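PDB 6LDQ: Tll1590 protein from Thermosynechococcus elongatus, which belongs to the sucrose-phosphate synthase family and carries a glycosyltransferase 4-like domain of the GT-B clan, built on a Rossmann-like sheet flanked by helices. Local coordinates for residues Glu95-Tyr100 against Trp121-Gln126. Sequence-based numbering, arbitrary orientation.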
ATOM      1  N   GLU A  95     -12.969   4.585  -5.563  1.00 21.87           N
ATOM      2  CA  GLU A  95     -13.450   5.654  -6.441  1.00 21.52           C
ATOM      3  C   GLU A  95     -12.710   6.967  -6.191  1.00 22.87           C
ATOM      4  O   GLU A  95     -12.366   7.687  -7.140  1.00 22.15           O
ATOM      5  CB  GLU A  95     -14.965   5.866  -6.241  1.00 21.83           C
ATOM      6  CG  GLU A  95     -15.416   7.337  -6.439  1.00 28.72           C
ATOM      7  CD  GLU A  95     -16.921   7.561  -6.252  1.00 30.20           C
ATOM      8  OE1 GLU A  95     -17.592   6.711  -5.630  1.00 35.75           O
ATOM      9  OE2 GLU A  95     -17.430   8.598  -6.725  1.00 39.90           O
ATOM     10  N   ALA A  96     -12.504   7.316  -4.920  1.00 20.08           N
ATOM     11  CA  ALA A  96     -11.783   8.538  -4.588  1.00 18.69           C
ATOM     12  C   ALA A  96     -10.344   8.483  -5.083  1.00 22.09           C
ATOM     13  O   ALA A  96      -9.807   9.483  -5.587  1.00 16.97           O
ATOM     14  CB  ALA A  96     -11.818   8.759  -3.079  1.00 16.18           C
ATOM     15  N   PHE A  97      -9.697   7.320  -4.932  1.00 19.92           N
ATOM     16  CA  PHE A  97      -8.320   7.167  -5.390  1.00 21.45           C
ATOM     17  C   PHE A  97      -8.232   7.253  -6.906  1.00 23.14           C
ATOM     18  O   PHE A  97      -7.265   7.815  -7.450  1.00 19.38           O
ATOM     19  CB  PHE A  97      -7.733   5.837  -4.901  1.00 15.85           C
ATOM     20  CG  PHE A  97      -6.327   5.576  -5.403  1.00 18.96           C
ATOM     21  CD1 PHE A  97      -5.233   6.094  -4.728  1.00 24.73           C
ATOM     22  CD2 PHE A  97      -6.100   4.842  -6.563  1.00 15.85           C
ATOM     23  CE1 PHE A  97      -3.933   5.872  -5.192  1.00 18.28           C
ATOM     24  CE2 PHE A  97      -4.793   4.626  -7.035  1.00 16.96           C
ATOM     25  CZ  PHE A  97      -3.725   5.132  -6.343  1.00 15.42           C
ATOM     26  N   LYS A  98      -9.235   6.704  -7.605  1.00 18.29           N
ATOM     27  CA  LYS A  98      -9.201   6.679  -9.063  1.00 20.76           C
ATOM     28  C   LYS A  98      -9.189   8.081  -9.670  1.00 23.37           C
ATOM     29  O   LYS A  98      -8.712   8.237 -10.799  1.00 22.55           O
ATOM     30  CB  LYS A  98     -10.374   5.869  -9.609  1.00 24.78           C
ATOM     31  CG  LYS A  98     -10.123   4.360  -9.591  1.00 25.64           C
ATOM     32  CD  LYS A  98     -11.343   3.571 -10.041  1.00 28.61           C
ATOM     33  CE  LYS A  98     -11.462   3.514 -11.559  1.00 26.99           C
ATOM     34  NZ  LYS A  98     -12.278   4.645 -12.084  1.00 38.61           N
ATOM     35  N   ALA A  99      -9.663   9.103  -8.945  1.00 18.79           N
ATOM     36  CA  ALA A  99      -9.518  10.473  -9.438  1.00 20.95           C
ATOM     37  C   ALA A  99      -8.058  10.918  -9.461  1.00 19.69           C
ATOM     38  O   ALA A  99      -7.665  11.686 -10.346  1.00 21.60           O
ATOM     39  CB  ALA A  99     -10.339  11.450  -8.592  1.00 18.55           C
ATOM     40  N   TYR A 100      -7.248  10.466  -8.495  1.00 22.96           N
ATOM     41  CA  TYR A 100      -5.813  10.766  -8.516  1.00 17.02           C
ATOM     42  C   TYR A 100      -5.066   9.888  -9.508  1.00 21.84           C
ATOM     43  O   TYR A 100      -4.193  10.380 -10.241  1.00 23.99           O
ATOM     44  CB  TYR A 100      -5.212  10.610  -7.116  1.00 15.30           C
ATOM     45  CG  TYR A 100      -5.486  11.784  -6.214  1.00 20.02           C
ATOM     46  CD1 TYR A 100      -6.673  11.866  -5.473  1.00 22.05           C
ATOM     47  CD2 TYR A 100      -4.571  12.819  -6.100  1.00 18.91           C
ATOM     48  CE1 TYR A 100      -6.938  12.952  -4.654  1.00 19.04           C
ATOM     49  CE2 TYR A 100      -4.830  13.912  -5.282  1.00 24.42           C
ATOM     50  CZ  TYR A 100      -6.007  13.972  -4.561  1.00 22.98           C
ATOM     51  OH  TYR A 100      -6.228  15.063  -3.752  1.00 27.33           O
ATOM     52  N   TRP A 121      -6.031  -4.854  -5.215  1.00 17.90           N
ATOM     53  CA  TRP A 121      -6.584  -5.925  -6.032  1.00 19.90           C
ATOM     54  C   TRP A 121      -7.612  -5.406  -7.039  1.00 17.73           C
ATOM     55  O   TRP A 121      -7.604  -5.808  -8.209  1.00 18.09           O
ATOM     56  CB  TRP A 121      -7.209  -6.970  -5.107  1.00 17.16           C
ATOM     57  CG  TRP A 121      -7.889  -8.062  -5.802  1.00 19.60           C
ATOM     58  CD1 TRP A 121      -7.387  -8.858  -6.785  1.00 19.44           C
ATOM     59  CD2 TRP A 121      -9.220  -8.506  -5.557  1.00 23.08           C
ATOM     60  NE1 TRP A 121      -8.334  -9.783  -7.169  1.00 22.43           N
ATOM     61  CE2 TRP A 121      -9.470  -9.585  -6.428  1.00 25.14           C
ATOM     62  CE3 TRP A 121     -10.228  -8.092  -4.686  1.00 23.58           C
ATOM     63  CZ2 TRP A 121     -10.690 -10.250  -6.460  1.00 22.50           C
ATOM     64  CZ3 TRP A 121     -11.443  -8.756  -4.716  1.00 23.40           C
ATOM     65  CH2 TRP A 121     -11.658  -9.826  -5.595  1.00 23.62           C
ATOM     66  N   GLN A 122      -8.538  -4.548  -6.592  1.00 19.55           N
ATOM     67  CA  GLN A 122      -9.519  -3.977  -7.514  1.00 19.83           C
ATOM     68  C   GLN A 122      -8.836  -3.131  -8.591  1.00 19.12           C
ATOM     69  O   GLN A 122      -9.193  -3.192  -9.779  1.00 17.45           O
ATOM     70  CB  GLN A 122     -10.533  -3.132  -6.738  1.00 20.32           C
ATOM     71  CG  GLN A 122     -11.574  -3.960  -6.010  1.00 22.16           C
ATOM     72  CD  GLN A 122     -12.545  -4.561  -6.984  1.00 24.37           C
ATOM     73  OE1 GLN A 122     -13.010  -3.875  -7.894  1.00 25.00           O
ATOM     74  NE2 GLN A 122     -12.846  -5.841  -6.821  1.00 21.73           N
ATOM     75  N   LEU A 123      -7.846  -2.341  -8.193  1.00 16.14           N
ATOM     76  CA  LEU A 123      -7.137  -1.525  -9.179  1.00 17.04           C
ATOM     77  C   LEU A 123      -6.390  -2.389 -10.190  1.00 20.53           C
ATOM     78  O   LEU A 123      -6.468  -2.142 -11.404  1.00 21.43           O
ATOM     79  CB  LEU A 123      -6.198  -0.558  -8.461  1.00 14.54           C
ATOM     80  CG  LEU A 123      -6.925   0.535  -7.664  1.00 18.41           C
ATOM     81  CD1 LEU A 123      -6.028   1.199  -6.634  1.00 18.55           C
ATOM     82  CD2 LEU A 123      -7.527   1.574  -8.596  1.00 20.87           C
ATOM     83  N   ARG A 124      -5.690  -3.433  -9.717  1.00 21.55           N
ATOM     84  CA  ARG A 124      -4.911  -4.274 -10.620  1.00 22.44           C
ATOM     85  C   ARG A 124      -5.795  -4.985 -11.634  1.00 24.18           C
ATOM     86  O   ARG A 124      -5.324  -5.331 -12.723  1.00 22.86           O
ATOM     87  CB  ARG A 124      -4.073  -5.287  -9.824  1.00 24.46           C
ATOM     88  CG  ARG A 124      -2.985  -6.020 -10.620  1.00 23.10           C
ATOM     89  CD  ARG A 124      -1.965  -5.071 -11.260  1.00 24.85           C
ATOM     90  NE  ARG A 124      -1.054  -5.766 -12.180  1.00 28.72           N
ATOM     91  CZ  ARG A 124      -1.381  -6.167 -13.410  1.00 25.27           C
ATOM     92  NH1 ARG A 124      -2.598  -5.943 -13.890  1.00 27.05           N
ATOM     93  NH2 ARG A 124      -0.501  -6.805 -14.161  1.00 26.87           N
ATOM     94  N   GLN A 125      -7.074  -5.212 -11.310  1.00 18.00           N
ATOM     95  CA  GLN A 125      -7.955  -5.839 -12.291  1.00 23.59           C
ATOM     96  C   GLN A 125      -8.264  -4.919 -13.460  1.00 28.29           C
ATOM     97  O   GLN A 125      -8.676  -5.401 -14.522  1.00 30.08           O
ATOM     98  CB  GLN A 125      -9.269  -6.272 -11.647  1.00 24.03           C
ATOM     99  CG  GLN A 125      -9.143  -7.362 -10.616  1.00 22.27           C
ATOM    100  CD  GLN A 125     -10.480  -7.701  -9.979  1.00 27.07           C
ATOM    101  OE1 GLN A 125     -11.489  -7.831 -10.667  1.00 30.81           O
ATOM    102  NE2 GLN A 125     -10.496  -7.826  -8.655  1.00 25.96           N
ATOM    103  N   GLN A 126      -8.094  -3.609 -13.284  1.00 24.11           N
ATOM    104  CA  GLN A 126      -8.442  -2.628 -14.304  1.00 27.80           C
ATOM    105  C   GLN A 126      -7.226  -2.021 -14.982  1.00 28.41           C
ATOM    106  O   GLN A 126      -7.297  -1.673 -16.166  1.00 31.87           O
ATOM    107  CB  GLN A 126      -9.282  -1.498 -13.688  1.00 25.63           C
ATOM    108  CG  GLN A 126      -9.727  -0.418 -14.673  1.00 34.78           C
ATOM    109  CD  GLN A 126     -10.730   0.565 -14.068  1.00 31.64           C
ATOM    110  OE1 GLN A 126     -11.135   0.438 -12.909  1.00 30.68           O
ATOM    111  NE2 GLN A 126     -11.130   1.555 -14.858  1.00 34.33           N
TER
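L123 reaches from helix 113-126 with both methyls forward and overlaps the CD2-CE2 side of the F97 ring, CD1 lying 3.6 Å from F97 CD2 and 3.7 Å from F97 CE2. The approach is oblique to the ring. The second methyl, CD2, rests against the first part of the K98 chain, 3.9 Å from K98 CG, so the leucine fork touches two consecutive residues of helix 90-104. F97 holds CG anti to its backbone nitrogen (chi1 177°), which carries the ring in toward the sheet. There it packs on A9 and I11 of strand 8-11 and L73 of strand 68-73, and meets F50 edge-to-face; F129 adds cover to L123. Nearer the solvent, the K98 and Q126 chains reach toward each other from their own helices. Q126, nearly straight past CG, brings its amide to the lysine, OE1 standing 3.4 Å from K98 CE. Turns at chi3 and chi4 (-91°) swing K98 NZ off the line, leaving CE as the atom that meets the amide. The axes of segments 95-100 and 121-126 approach to 11.6 Å, with a signed crossing angle of -50°, and the gap is bridged by side chains alone, with 177 Å² buried in all. Helix 113-126 is the crossover of a beta-alpha-beta unit (108-112 to 130-134), and helix 90-104, leading into strand 108-112, packs beside it. Apolar on the side of the sheet and polar at its outer margin, the contact is mainly dispersion between the L123 methyls, the F97 ring and K98 CG; K98 CE, next to the charged nitrogen, would present polarised hydrogens to Q126 OE1, a touch probably weakly favourable electrostatically, though not a hydrogen bond.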